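Local coordinates for putative uncharacterized protein (Enterococcus faecalis, PDB 4EC6) that is a putative conjugal transfer protein, TraM, whose VirB8-like C-terminal domain probably serves in a type IV secretion system of a Gram-positive conjugative plasmid, at residues Y67-E72 / Y121-S126. Sequence-based numbering, arbitrary orientation.
Sequences YYFSQE and YLLNVS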
ATOM      1  N   TYR A  67       1.669  14.912   6.563  1.00 14.71           N
ATOM      2  CA  TYR A  67       1.781  16.231   7.146  1.00 14.41           C
ATOM      3  C   TYR A  67       2.556  16.220   8.488  1.00 13.55           C
ATOM      4  O   TYR A  67       3.362  17.081   8.785  1.00 14.63           O
ATOM      5  CB  TYR A  67       0.389  16.863   7.244  1.00 15.48           C
ATOM      6  CG  TYR A  67      -0.118  17.199   5.893  1.00 17.44           C
ATOM      7  CD1 TYR A  67       0.467  18.266   5.142  1.00 19.09           C
ATOM      8  CD2 TYR A  67      -1.115  16.443   5.289  1.00 19.08           C
ATOM      9  CE1 TYR A  67       0.046  18.579   3.851  1.00 18.41           C
ATOM     10  CE2 TYR A  67      -1.542  16.744   3.980  1.00 20.13           C
ATOM     11  CZ  TYR A  67      -0.950  17.809   3.289  1.00 19.83           C
ATOM     12  OH  TYR A  67      -1.371  18.118   2.046  1.00 22.73           O
ATOM     13  N   TYR A  68       2.347  15.207   9.278  1.00 12.57           N
ATOM     14  CA  TYR A  68       3.033  15.065  10.511  1.00 12.18           C
ATOM     15  C   TYR A  68       4.513  14.932  10.282  1.00 12.93           C
ATOM     16  O   TYR A  68       5.280  15.466  11.046  1.00 12.49           O
ATOM     17  CB  TYR A  68       2.506  13.830  11.229  1.00 11.32           C
ATOM     18  CG  TYR A  68       3.048  13.676  12.616  1.00 10.29           C
ATOM     19  CD1 TYR A  68       2.700  14.601  13.636  1.00  9.67           C
ATOM     20  CD2 TYR A  68       3.878  12.601  12.930  1.00  9.27           C
ATOM     21  CE1 TYR A  68       3.209  14.460  14.915  1.00  9.12           C
ATOM     22  CE2 TYR A  68       4.396  12.456  14.204  1.00  9.01           C
ATOM     23  CZ  TYR A  68       4.065  13.375  15.166  1.00  9.14           C
ATOM     24  OH  TYR A  68       4.559  13.170  16.382  1.00  9.16           O
ATOM     25  N   PHE A  69       4.925  14.244   9.218  1.00 13.83           N
ATOM     26  CA  PHE A  69       6.366  14.108   8.960  1.00 14.99           C
ATOM     27  C   PHE A  69       6.929  15.197   8.028  1.00 16.18           C
ATOM     28  O   PHE A  69       8.078  15.117   7.605  1.00 15.62           O
ATOM     29  CB  PHE A  69       6.747  12.696   8.475  1.00 13.78           C
ATOM     30  CG  PHE A  69       6.949  11.722   9.595  1.00 13.51           C
ATOM     31  CD1 PHE A  69       8.225  11.519  10.150  1.00 13.78           C
ATOM     32  CD2 PHE A  69       5.880  11.020  10.113  1.00 12.63           C
ATOM     33  CE1 PHE A  69       8.410  10.629  11.196  1.00 12.92           C
ATOM     34  CE2 PHE A  69       6.056  10.154  11.172  1.00 12.53           C
ATOM     35  CZ  PHE A  69       7.307   9.965  11.716  1.00 12.92           C
ATOM     36  N   SER A  70       6.128  16.214   7.730  1.00 17.34           N
ATOM     37  CA  SER A  70       6.581  17.309   6.930  1.00 18.55           C
ATOM     38  C   SER A  70       7.794  17.957   7.604  1.00 21.56           C
ATOM     39  O   SER A  70       7.930  18.012   8.849  1.00 19.74           O
ATOM     40  CB  SER A  70       5.481  18.333   6.802  1.00 19.31           C
ATOM     41  OG  SER A  70       6.051  19.621   6.553  1.00 20.39           O
ATOM     42  N   GLN A  71       8.690  18.457   6.781  1.00 24.04           N
ATOM     43  CA  GLN A  71       9.845  19.102   7.356  1.00 26.61           C
ATOM     44  C   GLN A  71       9.821  20.617   7.470  1.00 24.78           C
ATOM     45  O   GLN A  71      10.777  21.165   7.986  1.00 25.36           O
ATOM     46  CB  GLN A  71      11.097  18.594   6.698  1.00 30.74           C
ATOM     47  CG  GLN A  71      11.392  17.237   7.251  1.00 35.86           C
ATOM     48  CD  GLN A  71      12.711  16.760   6.772  1.00 40.96           C
ATOM     49  OE1 GLN A  71      12.775  15.858   5.936  1.00 49.54           O
ATOM     50  NE2 GLN A  71      13.784  17.369   7.270  1.00 42.76           N
ATOM     51  N   GLU A  72       8.707  21.252   7.079  1.00 23.27           N
ATOM     52  CA  GLU A  72       8.395  22.657   7.354  1.00 23.51           C
ATOM     53  C   GLU A  72       8.948  23.237   8.673  1.00 25.06           C
ATOM     54  O   GLU A  72       8.555  22.871   9.789  1.00 24.92           O
ATOM     55  CB  GLU A  72       6.901  22.896   7.244  1.00 23.99           C
ATOM     56  CG  GLU A  72       6.481  24.317   7.519  1.00 26.65           C
ATOM     57  CD  GLU A  72       7.226  25.343   6.670  1.00 30.23           C
ATOM     58  OE1 GLU A  72       6.991  25.394   5.452  1.00 32.68           O
ATOM     59  OE2 GLU A  72       8.041  26.120   7.215  1.00 30.17           O
ATOM     60  N   TYR A 121       1.668   2.042  12.320  1.00 12.82           N
ATOM     61  CA  TYR A 121       2.383   1.921  11.053  1.00 12.08           C
ATOM     62  C   TYR A 121       3.849   1.586  11.278  1.00 13.09           C
ATOM     63  O   TYR A 121       4.462   2.004  12.269  1.00 13.41           O
ATOM     64  CB  TYR A 121       2.278   3.201  10.240  1.00 10.89           C
ATOM     65  CG  TYR A 121       0.864   3.645   9.915  1.00 10.20           C
ATOM     66  CD1 TYR A 121       0.372   3.568   8.608  1.00 10.04           C
ATOM     67  CD2 TYR A 121       0.020   4.152  10.899  1.00  9.90           C
ATOM     68  CE1 TYR A 121      -0.919   3.944   8.292  1.00  9.43           C
ATOM     69  CE2 TYR A 121      -1.275   4.557  10.597  1.00  9.91           C
ATOM     70  CZ  TYR A 121      -1.730   4.444   9.280  1.00  9.75           C
ATOM     71  OH  TYR A 121      -3.003   4.822   8.987  1.00  9.68           O
ATOM     72  N   LEU A 122       4.435   0.852  10.338  1.00 13.88           N
ATOM     73  CA  LEU A 122       5.891   0.689  10.303  1.00 14.27           C
ATOM     74  C   LEU A 122       6.470   1.686   9.327  1.00 15.00           C
ATOM     75  O   LEU A 122       5.974   1.801   8.220  1.00 16.08           O
ATOM     76  CB  LEU A 122       6.287  -0.719   9.860  1.00 13.41           C
ATOM     77  CG  LEU A 122       5.949  -1.783  10.862  1.00 14.38           C
ATOM     78  CD1 LEU A 122       6.878  -2.948  10.556  1.00 14.67           C
ATOM     79  CD2 LEU A 122       6.111  -1.324  12.328  1.00 13.54           C
ATOM     80  N   LEU A 123       7.529   2.388   9.717  1.00 15.49           N
ATOM     81  CA  LEU A 123       8.112   3.414   8.885  1.00 16.26           C
ATOM     82  C   LEU A 123       9.593   3.153   8.661  1.00 17.47           C
ATOM     83  O   LEU A 123      10.284   2.585   9.515  1.00 17.45           O
ATOM     84  CB  LEU A 123       7.954   4.763   9.577  1.00 15.68           C
ATOM     85  CG  LEU A 123       6.630   5.165  10.216  1.00 15.29           C
ATOM     86  CD1 LEU A 123       6.729   6.477  10.977  1.00 14.54           C
ATOM     87  CD2 LEU A 123       5.583   5.320   9.127  1.00 15.41           C
ATOM     88  N   ASN A 124      10.084   3.555   7.513  1.00 19.14           N
ATOM     89  CA  ASN A 124      11.507   3.734   7.374  1.00 22.07           C
ATOM     90  C   ASN A 124      11.671   5.237   7.455  1.00 23.14           C
ATOM     91  O   ASN A 124      11.174   5.965   6.567  1.00 22.66           O
ATOM     92  CB  ASN A 124      12.030   3.252   6.018  1.00 23.57           C
ATOM     93  CG  ASN A 124      12.027   1.724   5.869  1.00 26.36           C
ATOM     94  OD1 ASN A 124      12.241   0.967   6.836  1.00 26.70           O
ATOM     95  ND2 ASN A 124      11.815   1.256   4.616  1.00 27.08           N
ATOM     96  N   VAL A 125      12.321   5.713   8.515  1.00 23.17           N
ATOM     97  CA  VAL A 125      12.739   7.121   8.545  1.00 25.95           C
ATOM     98  C   VAL A 125      14.245   7.263   8.338  1.00 27.23           C
ATOM     99  O   VAL A 125      15.039   6.336   8.561  1.00 25.45           O
ATOM    100  CB  VAL A 125      12.190   7.932   9.763  1.00 25.82           C
ATOM    101  CG1 VAL A 125      10.754   7.545  10.036  1.00 27.14           C
ATOM    102  CG2 VAL A 125      12.987   7.709  11.024  1.00 27.81           C
ATOM    103  N   SER A 126      14.604   8.440   7.880  1.00 33.49           N
ATOM    104  CA  SER A 126      15.975   8.752   7.522  1.00 41.49           C
ATOM    105  C   SER A 126      16.343  10.043   8.260  1.00 44.70           C
ATOM    106  O   SER A 126      15.574  11.021   8.265  1.00 42.47           O
ATOM    107  CB  SER A 126      16.063   8.898   6.005  1.00 41.61           C
ATOM    108  OG  SER A 126      17.325   9.338   5.581  1.00 49.26           O
TER
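The phenyl ring of Phe69 reaches the methyls of Leu123 and Val125 with its far end. Leu123 CD1 lies almost equally near two ring atoms, 3.6 Å from Phe69 CZ and 3.7 Å from Phe69 CE2, and meets the ring obliquely. The two side chains approach from opposite directions, and the leucine gains length from its extended chi2 (174°), which carries CD1 out to the ring. Val125 comes in roughly at a right angle to the phenylalanine, offering CG1 to Phe69 CE1 at 4.0 Å; short and beta-branched, it suits a strand position that the ring only grazes. In this NTF2-like, VirB8-type fold, helices pack on one face of a curved antiparallel sheet, and Phe69, just past the end of helix 54-68, packs the end of that helix against strand 117-126. Leu123 and Val125, two residues apart, both direct their side chains to this helical face. The backbones stay 9.5 Å apart between Phe69 CA and Val125 CA, a span that a large flat aromatic can fill. Ile136 and Leu102, on the two neighbouring strands, also touch the Phe69 side chain. Beyond it the chain turns away: Ser70 OG accepts from Glu72 N at 3.2 Å in an ST turn, a task for a short hydroxyl side chain. On strand 117-126, Asn124 OD1 is hydrogen-bonded to Tyr63 OH of a second subunit.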